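Side-chain contacts in factor essential for expression of methicillin resistance (Staphylococcus aureus, PDB 1LRZ), which adds glycines 2 and 3 of the pentaglycine bridge of staphylococcal peptidoglycan, taking them from glycyl-tRNA: residues Glu141-Gly144 with Phe145-Gly148; Lys164-Ala168 with Asp169-Lys173; Ala241-Phe245 with Asp246-Lys250; Glu348-Asn351 with Tyr352-His356; Glu372-Glu375 with Asp376-Val379. All blocks are in the same frame, centred on the assembly; numbering follows the deposited sequence.

Interaction 1 of 5, residues Glu141-Gly144 with Phe145-Gly148; sequences EHTG and FHKG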
loop_
_atom_site.group_PDB
_atom_site.type_symbol
_atom_site.label_atom_id
_atom_site.label_comp_id
_atom_site.label_asym_id
_atom_site.label_seq_id
_atom_site.Cartn_x
_atom_site.Cartn_y
_atom_site.Cartn_z
ATOM N N GLU A 141 -9.846 24.792 -11.410
ATOM C CA GLU A 141 -11.172 24.184 -11.529
ATOM C C GLU A 141 -11.210 22.704 -11.147
ATOM O O GLU A 141 -10.528 21.868 -11.750
ATOM C CB GLU A 141 -11.679 24.366 -12.961
ATOM C CG GLU A 141 -11.469 25.795 -13.473
ATOM C CD GLU A 141 -11.897 25.988 -14.919
ATOM O OE1 GLU A 141 -11.444 25.211 -15.795
ATOM O OE2 GLU A 141 -12.686 26.927 -15.178
ATOM N N HIS A 142 -12.015 22.395 -10.135
ATOM C CA HIS A 142 -12.173 21.027 -9.643
ATOM C C HIS A 142 -12.813 20.163 -10.731
ATOM O O HIS A 142 -13.786 20.582 -11.348
ATOM C CB HIS A 142 -13.074 21.035 -8.401
ATOM C CG HIS A 142 -13.151 19.713 -7.699
ATOM N ND1 HIS A 142 -14.347 19.126 -7.352
ATOM C CD2 HIS A 142 -12.178 18.883 -7.249
ATOM C CE1 HIS A 142 -14.111 17.990 -6.715
ATOM N NE2 HIS A 142 -12.801 17.819 -6.640
ATOM N N THR A 143 -12.296 18.958 -10.960
ATOM C CA THR A 143 -12.875 18.103 -11.992
ATOM C C THR A 143 -14.114 17.345 -11.500
ATOM O O THR A 143 -14.840 16.773 -12.298
ATOM C CB THR A 143 -11.847 17.084 -12.545
ATOM O OG1 THR A 143 -11.626 16.035 -11.589
ATOM C CG2 THR A 143 -10.524 17.779 -12.844
ATOM N N GLY A 144 -14.367 17.339 -10.193
ATOM C CA GLY A 144 -15.553 16.647 -9.708
ATOM C C GLY A 144 -15.291 15.485 -8.769
ATOM O O GLY A 144 -14.145 15.050 -8.601
ATOM N N PHE A 145 -16.353 14.973 -8.157
ATOM C CA PHE A 145 -16.201 13.865 -7.221
ATOM C C PHE A 145 -16.271 12.529 -7.939
ATOM O O PHE A 145 -17.227 11.770 -7.797
ATOM C CB PHE A 145 -17.258 13.984 -6.115
ATOM C CG PHE A 145 -17.146 15.269 -5.339
ATOM C CD1 PHE A 145 -17.926 16.370 -5.670
ATOM C CD2 PHE A 145 -16.171 15.410 -4.352
ATOM C CE1 PHE A 145 -17.735 17.598 -5.040
ATOM C CE2 PHE A 145 -15.968 16.630 -3.716
ATOM C CZ PHE A 145 -16.753 17.727 -4.061
ATOM N N HIS A 146 -15.228 12.246 -8.713
ATOM C CA HIS A 146 -15.180 11.021 -9.480
ATOM C C HIS A 146 -14.932 9.798 -8.605
ATOM O O HIS A 146 -14.357 9.878 -7.523
ATOM C CB HIS A 146 -14.127 11.134 -10.588
ATOM C CG HIS A 146 -12.737 11.415 -10.098
ATOM N ND1 HIS A 146 -11.841 10.412 -9.790
ATOM C CD2 HIS A 146 -12.072 12.584 -9.916
ATOM C CE1 HIS A 146 -10.683 10.950 -9.445
ATOM N NE2 HIS A 146 -10.795 12.267 -9.511
ATOM N N LYS A 147 -15.414 8.664 -9.087
ATOM C CA LYS A 147 -15.288 7.376 -8.406
ATOM C C LYS A 147 -14.884 6.328 -9.433
ATOM O O LYS A 147 -15.059 6.533 -10.639
ATOM C CB LYS A 147 -16.624 6.950 -7.816
ATOM C CG LYS A 147 -17.188 7.850 -6.749
ATOM C CD LYS A 147 -18.572 7.328 -6.396
ATOM C CE LYS A 147 -19.169 8.044 -5.209
ATOM N NZ LYS A 147 -20.507 7.455 -4.920
ATOM N N GLY A 148 -14.376 5.197 -8.959
ATOM C CA GLY A 148 -13.963 4.146 -9.871
ATOM C C GLY A 148 -12.543 4.441 -10.277
ATOM O O GLY A 148 -12.035 5.515 -9.970
#

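Interaction 2 of 5, residues Lys164-Ala168 with Asp169-Lys173; sequences KDKTA and DDIIK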
loop_
_atom_site.group_PDB
_atom_site.type_symbol
_atom_site.label_atom_id
_atom_site.label_comp_id
_atom_site.label_asym_id
_atom_site.label_seq_id
_atom_site.Cartn_x
_atom_site.Cartn_y
_atom_site.Cartn_z
ATOM N N LYS A 164 -1.098 4.407 15.025
ATOM C CA LYS A 164 -0.634 5.265 16.109
ATOM C C LYS A 164 -1.023 4.703 17.479
ATOM O O LYS A 164 -2.197 4.418 17.732
ATOM C CB LYS A 164 -1.202 6.682 15.956
ATOM C CG LYS A 164 -0.656 7.678 16.993
ATOM C CD LYS A 164 0.862 7.846 16.821
ATOM C CE LYS A 164 1.478 8.773 17.856
ATOM N NZ LYS A 164 2.925 8.982 17.567
ATOM N N ASP A 165 -0.027 4.542 18.346
ATOM C CA ASP A 165 -0.218 4.036 19.707
ATOM C C ASP A 165 -0.804 2.628 19.809
ATOM O O ASP A 165 -1.455 2.280 20.798
ATOM C CB ASP A 165 -1.077 5.012 20.523
ATOM C CG ASP A 165 -0.393 6.367 20.722
ATOM O OD1 ASP A 165 0.851 6.423 20.640
ATOM O OD2 ASP A 165 -1.095 7.367 20.970
ATOM N N LYS A 166 -0.566 1.814 18.791
ATOM C CA LYS A 166 -1.060 0.445 18.808
ATOM C C LYS A 166 0.065 -0.553 18.659
ATOM O O LYS A 166 1.101 -0.246 18.067
ATOM C CB LYS A 166 -2.109 0.248 17.707
ATOM C CG LYS A 166 -3.462 0.745 18.149
ATOM C CD LYS A 166 -4.380 1.080 17.014
ATOM C CE LYS A 166 -5.685 1.635 17.576
ATOM N NZ LYS A 166 -6.574 2.180 16.502
ATOM N N THR A 167 -0.135 -1.734 19.235
ATOM C CA THR A 167 0.831 -2.817 19.149
ATOM C C THR A 167 0.211 -3.839 18.211
ATOM O O THR A 167 -0.968 -3.735 17.844
ATOM C CB THR A 167 1.029 -3.537 20.488
ATOM O OG1 THR A 167 -0.202 -4.179 20.856
ATOM C CG2 THR A 167 1.449 -2.555 21.576
ATOM N N ALA A 168 1.003 -4.839 17.848
ATOM C CA ALA A 168 0.536 -5.898 16.970
ATOM C C ALA A 168 -0.674 -6.612 17.582
ATOM O O ALA A 168 -1.607 -6.994 16.865
ATOM C CB ALA A 168 1.657 -6.874 16.732
ATOM N N ASP A 169 -0.664 -6.793 18.907
ATOM C CA ASP A 169 -1.782 -7.463 19.581
ATOM C C ASP A 169 -3.054 -6.642 19.451
ATOM O O ASP A 169 -4.133 -7.205 19.305
ATOM C CB ASP A 169 -1.486 -7.712 21.068
ATOM C CG ASP A 169 -0.401 -8.753 21.276
ATOM O OD1 ASP A 169 -0.261 -9.653 20.416
ATOM O OD2 ASP A 169 0.296 -8.676 22.302
ATOM N N ASP A 170 -2.926 -5.317 19.525
ATOM C CA ASP A 170 -4.080 -4.428 19.364
ATOM C C ASP A 170 -4.637 -4.592 17.947
ATOM O O ASP A 170 -5.853 -4.638 17.729
ATOM C CB ASP A 170 -3.673 -2.961 19.514
ATOM C CG ASP A 170 -3.252 -2.604 20.913
ATOM O OD1 ASP A 170 -2.362 -1.735 21.033
ATOM O OD2 ASP A 170 -3.813 -3.162 21.882
ATOM N N ILE A 171 -3.733 -4.661 16.975
ATOM C CA ILE A 171 -4.159 -4.771 15.586
ATOM C C ILE A 171 -4.915 -6.069 15.342
ATOM O O ILE A 171 -5.979 -6.069 14.716
ATOM C CB ILE A 171 -2.956 -4.660 14.641
ATOM C CG1 ILE A 171 -2.320 -3.260 14.794
ATOM C CG2 ILE A 171 -3.392 -4.911 13.208
ATOM C CD1 ILE A 171 -3.297 -2.112 14.547
ATOM N N ILE A 172 -4.375 -7.173 15.840
ATOM C CA ILE A 172 -5.034 -8.463 15.678
ATOM C C ILE A 172 -6.372 -8.458 16.410
ATOM O O ILE A 172 -7.362 -8.990 15.909
ATOM C CB ILE A 172 -4.170 -9.608 16.245
ATOM C CG1 ILE A 172 -3.053 -9.943 15.261
ATOM C CG2 ILE A 172 -5.035 -10.852 16.526
ATOM C CD1 ILE A 172 -2.085 -10.981 15.794
ATOM N N LYS A 173 -6.411 -7.848 17.592
ATOM C CA LYS A 173 -7.657 -7.823 18.357
ATOM C C LYS A 173 -8.762 -7.053 17.651
ATOM O O LYS A 173 -9.929 -7.381 17.809
ATOM C CB LYS A 173 -7.438 -7.219 19.746
ATOM C CG LYS A 173 -8.665 -7.326 20.668
ATOM C CD LYS A 173 -8.293 -6.937 22.092
ATOM C CE LYS A 173 -9.386 -7.314 23.084
ATOM N NZ LYS A 173 -10.641 -6.533 22.874
#

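Interaction 3 of 5, residues Ala241-Phe245 with Asp246-Lys250; sequences AYINF and DEYIK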
loop_
_atom_site.group_PDB
_atom_site.type_symbol
_atom_site.label_atom_id
_atom_site.label_comp_id
_atom_site.label_asym_id
_atom_site.label_seq_id
_atom_site.Cartn_x
_atom_site.Cartn_y
_atom_site.Cartn_z
ATOM N N ALA A 241 5.164 -14.482 -0.081
ATOM C CA ALA A 241 4.800 -15.518 0.876
ATOM C C ALA A 241 5.042 -16.788 0.075
ATOM O O ALA A 241 4.674 -16.859 -1.111
ATOM C CB ALA A 241 3.320 -15.404 1.258
ATOM N N TYR A 242 5.643 -17.789 0.706
ATOM C CA TYR A 242 5.954 -19.019 -0.006
ATOM C C TYR A 242 6.161 -20.193 0.942
ATOM O O TYR A 242 6.235 -20.034 2.160
ATOM C CB TYR A 242 7.236 -18.814 -0.802
ATOM C CG TYR A 242 8.437 -18.686 0.106
ATOM C CD1 TYR A 242 9.195 -19.809 0.455
ATOM C CD2 TYR A 242 8.767 -17.456 0.688
ATOM C CE1 TYR A 242 10.251 -19.717 1.361
ATOM C CE2 TYR A 242 9.820 -17.352 1.600
ATOM C CZ TYR A 242 10.558 -18.487 1.931
ATOM O OH TYR A 242 11.596 -18.396 2.831
ATOM N N ILE A 243 6.268 -21.378 0.361
ATOM C CA ILE A 243 6.515 -22.574 1.138
ATOM C C ILE A 243 7.763 -23.231 0.571
ATOM O O ILE A 243 7.870 -23.407 -0.642
ATOM C CB ILE A 243 5.366 -23.588 1.016
ATOM C CG1 ILE A 243 4.074 -23.000 1.596
ATOM C CG2 ILE A 243 5.753 -24.886 1.728
ATOM C CD1 ILE A 243 2.858 -23.903 1.420
ATOM N N ASN A 244 8.700 -23.558 1.454
ATOM C CA ASN A 244 9.927 -24.263 1.094
ATOM C C ASN A 244 9.567 -25.674 1.554
ATOM O O ASN A 244 9.502 -25.937 2.755
ATOM C CB ASN A 244 11.113 -23.726 1.906
ATOM C CG ASN A 244 12.400 -24.481 1.630
ATOM O OD1 ASN A 244 13.467 -23.875 1.483
ATOM N ND2 ASN A 244 12.310 -25.804 1.563
ATOM N N PHE A 245 9.314 -26.578 0.616
ATOM C CA PHE A 245 8.894 -27.908 1.022
ATOM C C PHE A 245 9.865 -28.729 1.854
ATOM O O PHE A 245 9.437 -29.391 2.795
ATOM C CB PHE A 245 8.376 -28.676 -0.192
ATOM C CG PHE A 245 7.055 -28.152 -0.692
ATOM C CD1 PHE A 245 6.961 -27.510 -1.920
ATOM C CD2 PHE A 245 5.915 -28.232 0.110
ATOM C CE1 PHE A 245 5.757 -26.944 -2.346
ATOM C CE2 PHE A 245 4.707 -27.670 -0.305
ATOM C CZ PHE A 245 4.631 -27.021 -1.540
ATOM N N ASP A 246 11.160 -28.684 1.556
ATOM C CA ASP A 246 12.106 -29.437 2.374
ATOM C C ASP A 246 12.012 -29.000 3.831
ATOM O O ASP A 246 11.984 -29.832 4.731
ATOM C CB ASP A 246 13.549 -29.243 1.898
ATOM C CG ASP A 246 13.861 -30.051 0.664
ATOM O OD1 ASP A 246 13.257 -31.132 0.496
ATOM O OD2 ASP A 246 14.721 -29.612 -0.132
ATOM N N GLU A 247 11.962 -27.693 4.064
ATOM C CA GLU A 247 11.886 -27.193 5.431
ATOM C C GLU A 247 10.521 -27.491 6.046
ATOM O O GLU A 247 10.417 -27.825 7.226
ATOM C CB GLU A 247 12.170 -25.687 5.453
ATOM C CG GLU A 247 13.507 -25.318 4.794
ATOM C CD GLU A 247 13.865 -23.851 4.953
ATOM O OE1 GLU A 247 12.992 -22.989 4.709
ATOM O OE2 GLU A 247 15.026 -23.558 5.314
ATOM N N TYR A 248 9.475 -27.377 5.235
ATOM C CA TYR A 248 8.112 -27.639 5.692
ATOM C C TYR A 248 7.980 -29.105 6.124
ATOM O O TYR A 248 7.544 -29.410 7.240
ATOM C CB TYR A 248 7.143 -27.327 4.550
ATOM C CG TYR A 248 5.687 -27.619 4.825
ATOM C CD1 TYR A 248 5.031 -27.063 5.922
ATOM C CD2 TYR A 248 4.942 -28.384 3.933
ATOM C CE1 TYR A 248 3.660 -27.261 6.112
ATOM C CE2 TYR A 248 3.587 -28.584 4.108
ATOM C CZ TYR A 248 2.947 -28.021 5.194
ATOM O OH TYR A 248 1.589 -28.206 5.334
ATOM N N ILE A 249 8.374 -30.007 5.232
ATOM C CA ILE A 249 8.308 -31.432 5.510
ATOM C C ILE A 249 9.182 -31.791 6.711
ATOM O O ILE A 249 8.812 -32.650 7.509
ATOM C CB ILE A 249 8.733 -32.251 4.268
ATOM C CG1 ILE A 249 7.770 -31.952 3.112
ATOM C CG2 ILE A 249 8.731 -33.741 4.593
ATOM C CD1 ILE A 249 8.215 -32.501 1.753
ATOM N N LYS A 250 10.329 -31.126 6.855
ATOM C CA LYS A 250 11.206 -31.400 7.992
ATOM C C LYS A 250 10.491 -31.064 9.292
ATOM O O LYS A 250 10.507 -31.855 10.238
ATOM C CB LYS A 250 12.500 -30.586 7.909
ATOM C CG LYS A 250 13.344 -30.676 9.183
ATOM C CD LYS A 250 14.628 -29.854 9.097
ATOM C CE LYS A 250 15.537 -30.139 10.296
ATOM N NZ LYS A 250 16.825 -29.389 10.239
HETATM O O HOH W 1 13.182 -20.409 4.055
#

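Interaction 4 of 5, residues Glu348-Asn351 with Tyr352-His356; sequences EMIN and YALNH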
loop_
_atom_site.group_PDB
_atom_site.type_symbol
_atom_site.label_atom_id
_atom_site.label_comp_id
_atom_site.label_asym_id
_atom_site.label_seq_id
_atom_site.Cartn_x
_atom_site.Cartn_y
_atom_site.Cartn_z
ATOM N N GLU A 348 3.285 -9.252 7.528
ATOM C CA GLU A 348 4.702 -8.895 7.514
ATOM C C GLU A 348 4.880 -7.379 7.418
ATOM O O GLU A 348 5.672 -6.795 8.152
ATOM C CB GLU A 348 5.416 -9.566 6.327
ATOM C CG GLU A 348 6.881 -9.128 6.099
ATOM C CD GLU A 348 7.861 -9.757 7.085
ATOM O OE1 GLU A 348 7.755 -10.978 7.339
ATOM O OE2 GLU A 348 8.753 -9.039 7.599
ATOM N N MET A 349 4.133 -6.744 6.526
ATOM C CA MET A 349 4.286 -5.309 6.333
ATOM C C MET A 349 3.622 -4.445 7.404
ATOM O O MET A 349 4.093 -3.348 7.695
ATOM C CB MET A 349 3.841 -4.941 4.920
ATOM C CG MET A 349 4.708 -5.647 3.836
ATOM S SD MET A 349 6.536 -5.468 4.046
ATOM C CE MET A 349 6.650 -3.785 4.084
ATOM N N ILE A 350 2.533 -4.929 7.995
ATOM C CA ILE A 350 1.897 -4.191 9.080
ATOM C C ILE A 350 2.921 -4.189 10.228
ATOM O O ILE A 350 3.112 -3.173 10.908
ATOM C CB ILE A 350 0.605 -4.892 9.563
ATOM C CG1 ILE A 350 -0.518 -4.652 8.551
ATOM C CG2 ILE A 350 0.236 -4.410 10.954
ATOM C CD1 ILE A 350 -1.794 -5.417 8.858
ATOM N N ASN A 351 3.585 -5.330 10.433
ATOM C CA ASN A 351 4.590 -5.429 11.491
ATOM C C ASN A 351 5.819 -4.593 11.182
ATOM O O ASN A 351 6.455 -4.054 12.097
ATOM C CB ASN A 351 4.977 -6.888 11.740
ATOM C CG ASN A 351 4.110 -7.525 12.816
ATOM O OD1 ASN A 351 4.259 -7.214 14.000
ATOM N ND2 ASN A 351 3.175 -8.387 12.408
ATOM N N TYR A 352 6.154 -4.486 9.894
ATOM C CA TYR A 352 7.286 -3.671 9.487
ATOM C C TYR A 352 7.015 -2.254 10.021
ATOM O O TYR A 352 7.854 -1.660 10.702
ATOM C CB TYR A 352 7.394 -3.634 7.962
ATOM C CG TYR A 352 8.540 -2.775 7.456
ATOM C CD1 TYR A 352 9.683 -3.358 6.896
ATOM C CD2 TYR A 352 8.485 -1.376 7.547
ATOM C CE1 TYR A 352 10.747 -2.567 6.434
ATOM C CE2 TYR A 352 9.538 -0.577 7.094
ATOM C CZ TYR A 352 10.663 -1.180 6.540
ATOM O OH TYR A 352 11.705 -0.402 6.098
ATOM N N ALA A 353 5.829 -1.728 9.715
ATOM C CA ALA A 353 5.440 -0.384 10.156
ATOM C C ALA A 353 5.475 -0.227 11.686
ATOM O O ALA A 353 5.995 0.768 12.202
ATOM C CB ALA A 353 4.039 -0.039 9.627
ATOM N N LEU A 354 4.919 -1.200 12.402
ATOM C CA LEU A 354 4.896 -1.159 13.862
ATOM C C LEU A 354 6.307 -1.172 14.457
ATOM O O LEU A 354 6.606 -0.422 15.377
ATOM C CB LEU A 354 4.132 -2.364 14.418
ATOM C CG LEU A 354 2.630 -2.424 14.172
ATOM C CD1 LEU A 354 2.083 -3.777 14.645
ATOM C CD2 LEU A 354 1.963 -1.251 14.900
ATOM N N ASN A 355 7.162 -2.039 13.928
ATOM C CA ASN A 355 8.523 -2.165 14.423
ATOM C C ASN A 355 9.434 -0.986 14.069
ATOM O O ASN A 355 10.375 -0.685 14.806
ATOM C CB ASN A 355 9.156 -3.458 13.898
ATOM C CG ASN A 355 8.454 -4.704 14.405
ATOM O OD1 ASN A 355 7.835 -4.691 15.465
ATOM N ND2 ASN A 355 8.564 -5.793 13.657
ATOM N N HIS A 356 9.147 -0.304 12.965
ATOM C CA HIS A 356 10.015 0.786 12.546
ATOM C C HIS A 356 9.437 2.187 12.521
ATOM O O HIS A 356 9.790 3.001 11.665
ATOM C CB HIS A 356 10.639 0.426 11.201
ATOM C CG HIS A 356 11.312 -0.909 11.215
ATOM N ND1 HIS A 356 12.462 -1.151 11.935
ATOM C CD2 HIS A 356 10.942 -2.100 10.684
ATOM C CE1 HIS A 356 12.769 -2.436 11.852
ATOM N NE2 HIS A 356 11.861 -3.033 11.099
HETATM O O HOH W 2 5.242 -5.639 15.954
#

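Interaction 5 of 5, residues Glu372-Glu375 with Asp376-Val379; sequences EDAE and DAGV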
loop_
_atom_site.group_PDB
_atom_site.type_symbol
_atom_site.label_atom_id
_atom_site.label_comp_id
_atom_site.label_asym_id
_atom_site.label_seq_id
_atom_site.Cartn_x
_atom_site.Cartn_y
_atom_site.Cartn_z
ATOM N N GLU A 372 -22.460 -4.016 -3.539
ATOM C CA GLU A 372 -22.149 -5.436 -3.577
ATOM C C GLU A 372 -21.674 -5.846 -4.954
ATOM O O GLU A 372 -20.884 -6.782 -5.095
ATOM C CB GLU A 372 -23.377 -6.263 -3.180
ATOM C CG GLU A 372 -23.549 -6.402 -1.675
ATOM C CD GLU A 372 -22.381 -7.133 -1.024
ATOM O OE1 GLU A 372 -22.189 -8.336 -1.321
ATOM O OE2 GLU A 372 -21.651 -6.505 -0.223
ATOM N N ASP A 373 -22.145 -5.127 -5.967
ATOM C CA ASP A 373 -21.782 -5.412 -7.347
ATOM C C ASP A 373 -20.503 -4.686 -7.756
ATOM O O ASP A 373 -19.992 -4.886 -8.861
ATOM C CB ASP A 373 -22.927 -5.000 -8.283
ATOM C CG ASP A 373 -23.072 -3.489 -8.405
ATOM O OD1 ASP A 373 -22.258 -2.866 -9.123
ATOM O OD2 ASP A 373 -23.995 -2.923 -7.776
ATOM N N ALA A 374 -19.987 -3.836 -6.875
ATOM C CA ALA A 374 -18.771 -3.104 -7.190
ATOM C C ALA A 374 -17.675 -4.044 -7.683
ATOM O O ALA A 374 -17.519 -5.162 -7.195
ATOM C CB ALA A 374 -18.284 -2.328 -5.969
ATOM N N GLU A 375 -16.920 -3.571 -8.662
ATOM C CA GLU A 375 -15.823 -4.326 -9.244
ATOM C C GLU A 375 -14.817 -4.823 -8.196
ATOM O O GLU A 375 -14.282 -5.928 -8.316
ATOM C CB GLU A 375 -15.114 -3.437 -10.259
ATOM C CG GLU A 375 -13.892 -4.030 -10.903
ATOM C CD GLU A 375 -13.148 -2.991 -11.724
ATOM O OE1 GLU A 375 -13.798 -2.335 -12.572
ATOM O OE2 GLU A 375 -11.922 -2.829 -11.519
ATOM N N ASP A 376 -14.564 -4.005 -7.175
ATOM C CA ASP A 376 -13.612 -4.362 -6.128
ATOM C C ASP A 376 -14.286 -4.725 -4.797
ATOM O O ASP A 376 -13.665 -4.639 -3.740
ATOM C CB ASP A 376 -12.611 -3.209 -5.923
ATOM C CG ASP A 376 -13.273 -1.923 -5.396
ATOM O OD1 ASP A 376 -14.507 -1.763 -5.556
ATOM O OD2 ASP A 376 -12.553 -1.067 -4.826
ATOM N N ALA A 377 -15.541 -5.158 -4.856
ATOM C CA ALA A 377 -16.287 -5.503 -3.646
ATOM C C ALA A 377 -15.613 -6.526 -2.736
ATOM O O ALA A 377 -15.659 -6.395 -1.512
ATOM C CB ALA A 377 -17.694 -5.986 -4.015
ATOM N N GLY A 378 -14.990 -7.539 -3.326
ATOM C CA GLY A 378 -14.337 -8.560 -2.525
ATOM C C GLY A 378 -13.118 -8.021 -1.807
ATOM O O GLY A 378 -12.868 -8.350 -0.644
ATOM N N VAL A 379 -12.355 -7.188 -2.505
ATOM C CA VAL A 379 -11.155 -6.589 -1.946
ATOM C C VAL A 379 -11.513 -5.655 -0.790
ATOM O O VAL A 379 -10.827 -5.621 0.242
ATOM C CB VAL A 379 -10.394 -5.783 -3.027
ATOM C CG1 VAL A 379 -9.193 -5.105 -2.416
ATOM C CG2 VAL A 379 -9.957 -6.702 -4.142
HETATM O O HOH W 3 -15.032 -8.097 -6.190
#

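Interaction 1 of 5, residues Glu141-Gly144 with Phe145-Gly148
His142 presents the edge of its imidazole to the face of the Phe145 ring, an edge-to-face (T-shaped) aromatic pair with centroids 4.9 Å apart and planes at 62°. From its CB outward, Phe145 first skirts Gly144: CB lies 3.6 Å from Gly144 C, and CG stays close to the same carbonyl carbon. Within the turn, one ring face is taken by His142, and Tyr113 is a further ring neighbour. Phe145 CE2 and CZ each lie 3.8 Å from His142 CE1, with Phe145 CD2 and CE1 slightly farther from it, so His142 CE1 stands over the ring centre, 3.7 Å above the plane. With chi1 of -60°, Phe145 CG lies opposite its own carbonyl carbon, which turns the ring back toward the preceding residues. Phe145 is also the centre of an inverse gamma turn, closed by a weak bond from His146 N to Gly144 O (3.0 Å, 138° at the hydrogen). On the other side of the chain, His146 CD2 approaches Gly144 O at 3.5 Å. Both imidazoles are tied outside the turn: His142 NE2 is hydrogen-bonded to Val394 O, and His146 NE2 to Asp396 OD1. The turn thus leads away from edge strand 141-142 with its histidines anchored beside strand 397-400. His142 meets the phenyl ring through a carbon while its NE2 bonds Val394 O, so the two interactions use different atoms of the imidazole.

Interaction 2 of 5, residues Lys164-Ala168 with Asp169-Lys173
Thr167 and Asp170 exchange bonds at the start of helix 168-173. Thr167 OG1 accepts from Asp170 N at 3.2 Å, and Asp170 OD1 in return takes the N-H of Thr167 at 2.9 Å and 162°. The donor reaches OD1 on its anti side, 33° out of the carboxylate plane. Thr167 chi1 is 64°, which sets OG1 between the backbone N and the carbonyl carbon and directs it at the first turn. This reciprocal pairing is a capping box, with Thr167 as N-cap: it serves Asp170 N, which has no helical carbonyl a turn earlier to bond, and returns the Thr167 N-H to Asp170 OD1. Regular helical bonding follows at once, from Ile171 N to Thr167 O (3.0 Å) and from Ile172 N to Ala168 O (3.0 Å). Packing is close at the buried Ile171, whose CG1 sits 3.4 Å from Thr167 O. Ala168, for its part, rests on Trp347, Asn351 and Leu354 of helix 341-355. Contacts slacken toward Lys166. Its CB is 4.1 Å from Ile171 CD1, its CG passes Asp170 CB at 4.0 Å, and the extended remainder of the chain leads off from the helix. Of the exposed Asp169 side chain, CB comes nearest to Thr167 OG1, at 3.8 Å.

Interaction 3 of 5, residues Ala241-Phe245 with Asp246-Lys250
The Phe245 ring has Tyr248 CD2 at its edge, 3.9 Å from Phe245 CD2, and the two aromatic side chains run alongside each other and point the same way. On one face the Phe245 ring carries Ile243 CG2, 3.6 Å above the plane and displaced toward the rim. Ile243 CG2 also touches Tyr248 CB at 4.0 Å, wedging the end of strand 236-244 against the first turn of helix 245-272; the strand and helix segments diverge by 66°. Asn244 holds the N-cap position. Its amide lies across the Glu247 side chain, planes 27° apart, with Asn244 CG 3.5 Å from Glu247 CG. Helical bonding starts with Tyr248 N to Asn244 O (2.9 Å) and Ile249 N to Phe245 O (2.7 Å, 172° at the hydrogen). A water donates to Glu247 OE1 at 2.7 Å and is also hydrogen-bonded to Tyr242 OH. Glu247 OE1 also forms a salt bridge with Lys192, which probably offsets the carboxylate charge; the apolar contacts of Ile243, Phe245 and Tyr248 lie apart from this polar group.

Interaction 4 of 5, residues Glu348-Asn351 with Tyr352-His356
Met349 and Tyr352 supply one of two apolar pairings along helix 341-355. The methionine is bent at both chi2 (-51°) and chi3 (-56°), which curls CE back to 4.0 Å from Tyr352 CB, and the two side chains point the same way. On another side of the helix, Ile350 CG2 meets Leu354 CD1 at 4.2 Å, again with the chains alongside one another. The helix is the crossover of a beta-alpha-beta unit between strands 325-332 and 360-365; Met349 and Tyr352 both pack on Leu237 of strand 236-244. Backbone bonds link each residue of 348-351 to the one four further on, from Tyr352 N to Glu348 O (2.9 Å) through Asn355 N to Asn351 O (2.8 Å). A water donates to Asn351 OD1 at 2.7 Å and to Asn355 OD1 at 2.8 Å, bridging side chains one turn apart, while Asn351 ND2 is hydrogen-bonded back to Trp347 O.

Interaction 5 of 5, residues Glu372-Glu375 with Asp376-Val379
Ala374 and Ala377 face each other across a tight bend, their CB atoms 4.2 Å apart. Ala377 CB also lies 3.3 Å from Ala374 O and 3.5 Å from Glu372 O, so this one methyl is set against two carbonyls of the preceding loop. Asp376 takes chi1 of 65°, placing CG between its backbone N and carbonyl carbon. That conformation brings OD1 to 3.8 Å from Ala374 CB and, although the residue holds the N-cap position, its carboxylate makes no capping bond. It is engaged beyond the two segments instead: OD2 accepts from Ser367 N, and the buried side chain rests on Phe149 and Val366. Glu375 behaves differently, with CG opposite the backbone N (chi1 176°) and an extended chain, which carries its carboxylate well clear of the bend; its OE2 and Asp376 OD1 are 6.6 Å apart. Glu372 is folded at successive torsions and its OE1 forms a salt bridge with Lys381. A water accepts from Gly378 N at 2.9 Å and donates to Glu375 O, joining the bend to the first helical turn. Residues Ala374-Ala377 form a type I beta turn, closed by Ala377 N to Ala374 O at 3.1 Å, which leads directly into helix 377-384.

Interactions 2 and 4 are the pair that touch: Leu354 CD1 lies 3.5 Å from Ala168 CA, and Asn351 OD1 is 3.8 Å from Ala168 CB, so the capped start of helix 168-173 packs on helix 341-355. Their centres are 11 Å apart. Interaction 3 stands farther off, its nearest atoms about 8 Å from interaction 4, where the strand that Met349 packs against runs on into the long helix 245-272. Interactions 1 and 5 approach to about 7 Å between nearest atoms, and Ser367 links them, bonding to Gly148 through its backbone and to Asp376. Interactions 1 and 3, with centres 48 Å apart, lie on opposite sides of the chain's centre.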